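Local coordinates for uncharacterized protein TP-0789 domain-containing protein (PDB 3BUU) that is of unknown function but, as a LolA-superfamily protein made with a signal sequence, may bind lipoproteins or other lipid-bearing partners in the cell envelope, at residues Gln10-Lys15 against Ser154-Tyr159; Asn55-Ile60 against Asp223-Leu228. One frame throughout, in Å; residues are numbered along the deposited sequence.

Interaction 1: residues Gln10-Lys15 against Ser154-Tyr159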
ATOM      1  N   GLN A  10     -13.793  -9.880  10.016  1.00  7.68           N
ATOM      2  CA  GLN A  10     -12.423  -9.779  10.512  0.70  9.02           C
ATOM      3  C   GLN A  10     -11.548 -10.894   9.945  1.00  8.03           C
ATOM      4  O   GLN A  10     -10.394 -10.651   9.517  1.00  7.80           O
ATOM      5  CB  GLN A  10     -12.446  -9.861  12.034  0.70  9.99           C
ATOM      6  CG  GLN A  10     -12.951  -8.606  12.670  0.70 12.11           C
ATOM      7  CD  GLN A  10     -14.480  -8.387  12.641  0.70 13.63           C
ATOM      8  OE1 GLN A  10     -15.317  -9.323  12.384  0.70 10.57           O
ATOM      9  NE2 GLN A  10     -14.863  -7.109  12.930  0.70 15.08           N
ATOM     10  N   SER A  11     -12.057 -12.122   9.927  1.00  8.05           N
ATOM     11  CA  SER A  11     -11.243 -13.226   9.419  1.00  8.62           C
ATOM     12  C   SER A  11     -11.023 -13.141   7.925  1.00  8.23           C
ATOM     13  O   SER A  11      -9.952 -13.479   7.453  1.00  8.78           O
ATOM     14  CB  SER A  11     -11.756 -14.588   9.867  1.00 10.65           C
ATOM     15  OG  SER A  11     -12.930 -14.960   9.195  1.00 13.02           O
ATOM     16  N   ILE A  12     -12.020 -12.661   7.180  1.00  7.47           N
ATOM     17  CA  ILE A  12     -11.883 -12.468   5.750  1.00  7.20           C
ATOM     18  C   ILE A  12     -10.760 -11.455   5.494  1.00  7.89           C
ATOM     19  O   ILE A  12      -9.889 -11.667   4.656  1.00  7.74           O
ATOM     20  CB  ILE A  12     -13.206 -11.988   5.114  1.00  8.46           C
ATOM     21  CG1 ILE A  12     -14.286 -13.078   5.222  1.00  9.84           C
ATOM     22  CG2 ILE A  12     -12.998 -11.648   3.649  1.00  9.79           C
ATOM     23  CD1 ILE A  12     -15.669 -12.514   4.934  1.00 11.14           C
ATOM     24  N   LEU A  13     -10.797 -10.337   6.210  1.00  7.11           N
ATOM     25  CA  LEU A  13      -9.778  -9.312   6.020  1.00  7.11           C
ATOM     26  C   LEU A  13      -8.395  -9.839   6.381  1.00  7.23           C
ATOM     27  O   LEU A  13      -7.425  -9.538   5.689  1.00  8.43           O
ATOM     28  CB  LEU A  13     -10.117  -8.072   6.854  1.00  7.51           C
ATOM     29  CG  LEU A  13      -9.233  -6.879   6.533  1.00  7.54           C
ATOM     30  CD1 LEU A  13      -9.329  -6.434   5.096  1.00 10.17           C
ATOM     31  CD2 LEU A  13      -9.577  -5.740   7.542  1.00  9.16           C
ATOM     32  N   GLU A  14      -8.308 -10.587   7.477  1.00  7.33           N
ATOM     33  CA  GLU A  14      -7.031 -11.190   7.886  0.50  9.12           C
ATOM     34  C   GLU A  14      -6.469 -12.092   6.806  1.00  8.03           C
ATOM     35  O   GLU A  14      -5.270 -12.082   6.507  1.00  8.31           O
ATOM     36  CB  GLU A  14      -7.228 -12.024   9.167  0.50  9.77           C
ATOM     37  CG  GLU A  14      -7.220 -11.204  10.443  0.50 12.63           C
ATOM     38  CD  GLU A  14      -7.804 -11.898  11.668  0.50 14.39           C
ATOM     39  OE1 GLU A  14      -8.458 -12.961  11.564  0.50 19.49           O
ATOM     40  OE2 GLU A  14      -7.624 -11.331  12.766  0.50 20.69           O
ATOM     41  N   LYS A  15      -7.348 -12.905   6.235  1.00  8.29           N
ATOM     42  CA  LYS A  15      -6.942 -13.844   5.198  1.00  8.14           C
ATOM     43  C   LYS A  15      -6.488 -13.128   3.956  1.00  8.08           C
ATOM     44  O   LYS A  15      -5.481 -13.524   3.340  1.00  9.13           O
ATOM     45  CB  LYS A  15      -8.014 -14.885   4.907  1.00  9.85           C
ATOM     46  CG  LYS A  15      -8.229 -15.820   6.090  1.00 11.25           C
ATOM     47  CD  LYS A  15      -9.428 -16.717   6.016  1.00 17.40           C
ATOM     48  CE  LYS A  15      -9.568 -17.495   7.334  1.00 21.76           C
ATOM     49  NZ  LYS A  15      -8.373 -18.344   7.590  1.00 27.39           N
ATOM     50  N   SER A 154     -13.744 -17.963  -2.714  1.00  9.24           N
ATOM     51  CA  SER A 154     -13.197 -19.294  -2.883  1.00 11.23           C
ATOM     52  C   SER A 154     -11.872 -19.447  -2.153  1.00 11.53           C
ATOM     53  O   SER A 154     -11.622 -20.508  -1.584  1.00 14.51           O
ATOM     54  CB  SER A 154     -13.016 -19.624  -4.391  1.00 12.80           C
ATOM     55  OG  SER A 154     -12.056 -18.824  -5.022  1.00 15.54           O
ATOM     56  N   ASN A 155     -11.001 -18.447  -2.223  1.00 10.21           N
ATOM     57  CA  ASN A 155      -9.612 -18.566  -1.758  1.00 10.80           C
ATOM     58  C   ASN A 155      -9.142 -17.327  -0.998  1.00  8.55           C
ATOM     59  O   ASN A 155      -7.964 -17.246  -0.682  1.00  9.56           O
ATOM     60  CB  ASN A 155      -8.674 -18.855  -2.927  1.00 11.82           C
ATOM     61  CG  ASN A 155      -8.759 -17.823  -4.006  1.00 11.51           C
ATOM     62  OD1 ASN A 155      -9.338 -16.753  -3.839  1.00 10.73           O
ATOM     63  ND2 ASN A 155      -8.203 -18.162  -5.163  1.00 16.23           N
ATOM     64  N   PHE A 156     -10.049 -16.388  -0.698  1.00  7.92           N
ATOM     65  CA  PHE A 156      -9.737 -15.187   0.074  1.00  7.30           C
ATOM     66  C   PHE A 156      -8.777 -14.254  -0.597  1.00  6.28           C
ATOM     67  O   PHE A 156      -8.259 -13.338   0.039  1.00  7.24           O
ATOM     68  CB  PHE A 156      -9.299 -15.511   1.515  1.00  8.63           C
ATOM     69  CG  PHE A 156     -10.342 -16.288   2.264  1.00  9.12           C
ATOM     70  CD1 PHE A 156     -11.429 -15.651   2.862  1.00 11.50           C
ATOM     71  CD2 PHE A 156     -10.222 -17.666   2.364  1.00 12.65           C
ATOM     72  CE1 PHE A 156     -12.403 -16.377   3.551  1.00 13.38           C
ATOM     73  CE2 PHE A 156     -11.178 -18.409   3.061  1.00 16.38           C
ATOM     74  CZ  PHE A 156     -12.265 -17.776   3.647  1.00 16.62           C
ATOM     75  N   ARG A 157      -8.549 -14.431  -1.898  1.00  7.22           N
ATOM     76  CA  ARG A 157      -7.648 -13.499  -2.573  1.00  7.68           C
ATOM     77  C   ARG A 157      -8.266 -12.107  -2.668  1.00  7.22           C
ATOM     78  O   ARG A 157      -9.435 -11.961  -3.027  1.00  7.82           O
ATOM     79  CB  ARG A 157      -7.324 -13.941  -3.977  1.00 10.40           C
ATOM     80  CG  ARG A 157      -6.340 -15.037  -4.091  1.00 12.08           C
ATOM     81  CD  ARG A 157      -6.106 -15.339  -5.546  1.00 13.77           C
ATOM     82  NE  ARG A 157      -5.275 -16.489  -5.622  1.00 17.27           N
ATOM     83  CZ  ARG A 157      -4.807 -16.943  -6.768  1.00 18.36           C
ATOM     84  NH1 ARG A 157      -5.157 -16.327  -7.889  1.00 19.89           N
ATOM     85  NH2 ARG A 157      -4.017 -17.998  -6.780  1.00 22.85           N
ATOM     86  N   PRO A 158      -7.451 -11.062  -2.450  1.00  7.17           N
ATOM     87  CA  PRO A 158      -7.959  -9.721  -2.795  1.00  7.15           C
ATOM     88  C   PRO A 158      -8.148  -9.639  -4.302  1.00  6.36           C
ATOM     89  O   PRO A 158      -7.282 -10.083  -5.073  1.00  7.48           O
ATOM     90  CB  PRO A 158      -6.842  -8.800  -2.264  1.00  8.08           C
ATOM     91  CG  PRO A 158      -5.589  -9.630  -2.334  1.00  9.78           C
ATOM     92  CD  PRO A 158      -6.032 -11.052  -2.044  1.00  8.30           C
ATOM     93  N   TYR A 159      -9.229  -8.972  -4.704  1.00  6.50           N
ATOM     94  CA  TYR A 159      -9.570  -8.855  -6.104  1.00  6.93           C
ATOM     95  C   TYR A 159      -9.468  -7.418  -6.583  1.00  7.28           C
ATOM     96  O   TYR A 159      -8.771  -7.135  -7.550  1.00  7.73           O
ATOM     97  CB  TYR A 159     -10.976  -9.435  -6.334  1.00  8.44           C
ATOM     98  CG  TYR A 159     -11.547  -9.218  -7.706  1.00  8.81           C
ATOM     99  CD1 TYR A 159     -10.914  -9.697  -8.839  1.00 12.32           C
ATOM    100  CD2 TYR A 159     -12.739  -8.540  -7.860  1.00 10.18           C
ATOM    101  CE1 TYR A 159     -11.458  -9.490 -10.094  1.00 15.32           C
ATOM    102  CE2 TYR A 159     -13.282  -8.325  -9.099  1.00 12.31           C
ATOM    103  CZ  TYR A 159     -12.652  -8.813 -10.199  1.00 13.85           C
ATOM    104  OH  TYR A 159     -13.169  -8.594 -11.453  1.00 19.69           O
TER
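Lys15 and Phe156 carry this contact, which sets the N-terminal helix 9-20 against the turn entering strand 158-164 of the LolA-like antiparallel fold. No hydrogen bond crosses it. The main interaction is CH-pi: Lys15 CD stands over the centre of the Phe156 ring, 3.6 Å from its centroid and almost exactly on the ring normal. The two side chains run alongside each other in the same direction, with Lys15 CB 3.7 Å from Phe156 CB. Beyond CD the lysine bends at its last torsion (chi4 -61°), and Lys15 NZ ends 5.6 Å from the centroid of the Phe156 ring, where any cation-pi attraction is weak at most. Apolar packing adds a second touch: the Ile12 and Phe156 side chains cross at about a right angle. Tyr131 of strand 128-137 touches both, tying the helix and the turn to the same strand. With an alanine at Phe156, the methylene chain of Lys15 would probably lose its flat support and a gap would open beside Ile12. Within the turn, Asn155 OD1 accepts a hydrogen bond from Arg157 N at 3.1 Å, closing an Asx turn around Phe156, while at the ring edge Ile12 CG1 lies 4.1 Å from Phe156 CE1.

Interaction 2: residues Asn55-Ile60 against Asp223-Leu228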
ATOM      1  N   ASN A  55       6.072  -0.185  11.907  1.00  6.99           N
ATOM      2  CA  ASN A  55       7.270   0.504  11.427  1.00  6.75           C
ATOM      3  C   ASN A  55       7.525   0.140   9.997  1.00  6.38           C
ATOM      4  O   ASN A  55       7.298  -0.983   9.585  1.00  6.95           O
ATOM      5  CB  ASN A  55       8.533   0.094  12.223  1.00  8.72           C
ATOM      6  CG  ASN A  55       8.558   0.653  13.585  1.00 12.55           C
ATOM      7  OD1 ASN A  55       8.398  -0.080  14.529  1.00 16.57           O
ATOM      8  ND2 ASN A  55       8.738   1.954  13.707  1.00 13.01           N
ATOM      9  N   SER A  56       8.085   1.089   9.229  1.00  6.14           N
ATOM     10  CA  SER A  56       8.593   0.763   7.932  1.00  6.10           C
ATOM     11  C   SER A  56       9.561   1.858   7.513  1.00  5.70           C
ATOM     12  O   SER A  56       9.572   2.970   8.076  1.00  6.21           O
ATOM     13  CB  SER A  56       7.495   0.600   6.908  1.00  6.56           C
ATOM     14  OG  SER A  56       6.834   1.820   6.700  1.00  7.20           O
ATOM     15  N   ILE A  57      10.374   1.521   6.522  1.00  5.73           N
ATOM     16  CA  ILE A  57      11.217   2.491   5.827  1.00  6.70           C
ATOM     17  C   ILE A  57      10.992   2.310   4.344  1.00  7.15           C
ATOM     18  O   ILE A  57      11.016   1.178   3.835  1.00  7.61           O
ATOM     19  CB  ILE A  57      12.703   2.266   6.155  1.00  7.71           C
ATOM     20  CG1 ILE A  57      12.977   2.644   7.607  1.00  8.00           C
ATOM     21  CG2 ILE A  57      13.610   3.059   5.209  1.00  9.63           C
ATOM     22  CD1 ILE A  57      14.276   2.113   8.184  1.00 10.38           C
ATOM     23  N   VAL A  58      10.785   3.424   3.649  1.00  7.19           N
ATOM     24  CA  VAL A  58      10.611   3.421   2.206  1.00  8.13           C
ATOM     25  C   VAL A  58      11.704   4.302   1.626  1.00  9.27           C
ATOM     26  O   VAL A  58      11.749   5.500   1.896  1.00 11.05           O
ATOM     27  CB  VAL A  58       9.237   3.958   1.809  1.00  7.73           C
ATOM     28  CG1 VAL A  58       9.094   4.003   0.282  1.00 10.61           C
ATOM     29  CG2 VAL A  58       8.118   3.068   2.421  1.00  8.92           C
HETATM   30  N   MSE A  59      12.563   3.698   0.821  1.00  9.02           N
HETATM   31  CA  MSE A  59      13.730   4.440   0.266  1.00 11.65           C
HETATM   32  C   MSE A  59      13.602   4.532  -1.243  1.00 10.03           C
HETATM   33  O   MSE A  59      13.466   3.530  -1.887  1.00 11.60           O
HETATM   34  CB  MSE A  59      14.998   3.683   0.607  1.00 11.53           C
HETATM   35  CG  MSE A  59      15.398   3.799   2.085  1.00 19.84           C
HETATM   36 SE   MSE A  59      16.848   2.736   2.720  1.00 33.43          SE
HETATM   37  CE  MSE A  59      16.984   1.460   1.286  1.00 28.39           C
ATOM     38  N   ILE A  60      13.615   5.750  -1.782  1.00 10.70           N
ATOM     39  CA  ILE A  60      13.506   5.959  -3.232  1.00 10.96           C
ATOM     40  C   ILE A  60      14.832   5.712  -3.899  1.00 11.19           C
ATOM     41  O   ILE A  60      15.868   6.215  -3.452  1.00 13.55           O
ATOM     42  CB  ILE A  60      12.976   7.325  -3.622  1.00 12.77           C
ATOM     43  CG1 ILE A  60      12.732   7.402  -5.141  1.00 14.92           C
ATOM     44  CG2 ILE A  60      13.865   8.382  -3.161  1.00 17.86           C
ATOM     45  CD1 ILE A  60      11.690   8.356  -5.520  1.00 19.01           C
ATOM     46  N   ASP A 223      18.497   8.703  12.889  1.00 14.19           N
ATOM     47  CA  ASP A 223      19.936   8.495  12.761  1.00 14.88           C
ATOM     48  C   ASP A 223      20.283   7.416  11.748  1.00 13.32           C
ATOM     49  O   ASP A 223      21.255   7.551  11.005  1.00 14.38           O
ATOM     50  CB  ASP A 223      20.554   8.166  14.109  1.00 16.97           C
ATOM     51  CG  ASP A 223      20.625   9.359  15.004  1.00 21.02           C
ATOM     52  OD1 ASP A 223      20.807  10.493  14.497  1.00 21.91           O
ATOM     53  OD2 ASP A 223      20.474   9.164  16.224  1.00 26.04           O
ATOM     54  N   TYR A 224      19.464   6.352  11.683  1.00 11.90           N
ATOM     55  CA  TYR A 224      19.734   5.299  10.750  1.00 11.93           C
ATOM     56  C   TYR A 224      19.657   5.824   9.299  1.00 10.85           C
ATOM     57  O   TYR A 224      20.305   5.313   8.401  1.00 13.46           O
ATOM     58  CB  TYR A 224      18.764   4.163  11.032  1.00 12.22           C
ATOM     59  CG  TYR A 224      18.886   2.975  10.141  1.00 10.06           C
ATOM     60  CD1 TYR A 224      19.882   2.015  10.352  1.00 10.83           C
ATOM     61  CD2 TYR A 224      18.027   2.793   9.078  1.00 10.25           C
ATOM     62  CE1 TYR A 224      19.979   0.902   9.518  1.00 10.24           C
ATOM     63  CE2 TYR A 224      18.111   1.681   8.237  1.00 10.66           C
ATOM     64  CZ  TYR A 224      19.090   0.736   8.475  1.00 10.96           C
ATOM     65  OH  TYR A 224      19.153  -0.373   7.671  1.00 13.87           O
ATOM     66  N   LEU A 225      18.816   6.842   9.078  1.00 13.05           N
ATOM     67  CA  LEU A 225      18.571   7.354   7.720  1.00 13.81           C
ATOM     68  C   LEU A 225      19.420   8.576   7.339  1.00 14.63           C
ATOM     69  O   LEU A 225      19.166   9.218   6.327  1.00 17.18           O
ATOM     70  CB  LEU A 225      17.073   7.606   7.529  1.00 14.23           C
ATOM     71  CG  LEU A 225      16.249   6.321   7.514  1.00 15.77           C
ATOM     72  CD1 LEU A 225      14.770   6.674   7.483  1.00 15.93           C
ATOM     73  CD2 LEU A 225      16.607   5.517   6.283  1.00 16.99           C
ATOM     74  N   LYS A 226      20.428   8.911   8.141  1.00 15.28           N
ATOM     75  CA  LYS A 226      21.304  10.057   7.848  1.00 16.94           C
ATOM     76  C   LYS A 226      22.351   9.588   6.856  1.00 16.19           C
ATOM     77  O   LYS A 226      23.315   8.938   7.227  1.00 16.66           O
ATOM     78  CB  LYS A 226      21.921  10.623   9.116  1.00 17.80           C
ATOM     79  CG  LYS A 226      22.596  11.947   8.813  1.00 20.84           C
ATOM     80  CD  LYS A 226      22.862  12.782  10.045  1.00 24.71           C
ATOM     81  CE  LYS A 226      23.511  14.099   9.674  1.00 23.69           C
ATOM     82  NZ  LYS A 226      22.538  15.172   9.534  1.00 25.06           N
ATOM     83  N   ARG A 227      22.091   9.826   5.579  1.00 15.02           N
ATOM     84  CA  ARG A 227      22.937   9.266   4.507  1.00 14.30           C
ATOM     85  C   ARG A 227      23.215  10.290   3.444  1.00 14.51           C
ATOM     86  O   ARG A 227      22.497  11.295   3.344  1.00 15.76           O
ATOM     87  CB  ARG A 227      22.277   8.063   3.859  1.00 15.84           C
ATOM     88  CG  ARG A 227      22.054   6.966   4.838  1.00 17.79           C
ATOM     89  CD  ARG A 227      21.301   5.878   4.267  1.00 22.56           C
ATOM     90  NE  ARG A 227      20.891   4.992   5.340  1.00 23.95           N
ATOM     91  CZ  ARG A 227      20.672   3.700   5.182  1.00 25.75           C
ATOM     92  NH1 ARG A 227      20.843   3.126   3.984  1.00 26.79           N
ATOM     93  NH2 ARG A 227      20.300   2.988   6.221  1.00 23.65           N
ATOM     94  N   LEU A 228      24.270  10.038   2.676  1.00 13.61           N
ATOM     95  CA  LEU A 228      24.588  10.841   1.505  1.00 15.92           C
ATOM     96  C   LEU A 228      25.436   9.990   0.583  1.00 17.92           C
ATOM     97  O   LEU A 228      26.583   9.649   0.921  1.00 19.36           O
ATOM     98  CB  LEU A 228      25.343  12.121   1.877  1.00 13.80           C
ATOM     99  CG  LEU A 228      25.543  13.084   0.709  1.00 14.53           C
ATOM    100  CD1 LEU A 228      24.217  13.715   0.214  1.00 17.54           C
ATOM    101  CD2 LEU A 228      26.480  14.170   1.202  1.00 16.89           C
TER
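Ile57 and Tyr224 meet because their first torsions send the two side chains toward each other: Ile57 CG1 is anti to its carbonyl carbon (chi1 -70°), and the ring of Tyr224 extends anti to its backbone N (chi1 179°). The extended branch of Ile57 thus carries CD1 obliquely to one side of the tyrosine, 3.9 Å from Tyr224 CE2 and equally close to CD2. The other branch has a different partner. Ile57 CG2 rests 4.0 Å from Leu225 CD2, the two side chains sliding past each other in opposite directions, so one isoleucine is shared between two successive residues of the C-terminal segment.

Here the C-terminal tail packs on one face of a strand. In the antiparallel LolA-like fold, strand 55-62 runs between strands 39-51 and 70-74, and its alternation turns Ile57 and Met59 to the tail while Val58 points the other way. Ser56, also on the far side from the tail, bonds through OG to Ala107 O. Leu72 of strand 70-74 touches both Ile57 and Leu225, widening the apolar patch.

Farther along, Met59, a selenomethionine in this crystal, brings SE within 4.2 Å of Arg227 NH1, approaching the guanidinium obliquely in a loose van der Waals touch. Within its own segment that guanidinium is held by a backbone oxygen. Arg227 NE and NH2 grip the single backbone oxygen of Tyr224 side-on, the acceptor lying in the guanidinium plane. The bond from Arg227 NE to Tyr224 O is 3.1 Å long and fairly straight at 155°, and it also lies in the carbonyl plane; the 3.2 Å bond from NH2 to the same oxygen comes from above that plane. With this grip the arginine lies back over the tyrosine, and Arg227 NH2 sits above one face of the Tyr224 ring, offset toward its rim.

In the fold
From the N terminus the chain enters helix 9-20, whose residues 10-15 meet 154-159, so interaction 1 closes a loop of 138 residues. Strand 55-62 lies inside that loop, yet its partner 223-228 comes only near the C terminus, giving interaction 2 a loop of 162 residues. The two loops therefore cross rather than nest. Interaction 1 ties the N-terminal helix to the turn between strands 146-152 and 158-164; interaction 2 lays the tail beyond strand 202-212 on strand 55-62. Their centres stand 32 Å apart on opposite sides of the chain's centre, joined through the antiparallel strands and without direct touch.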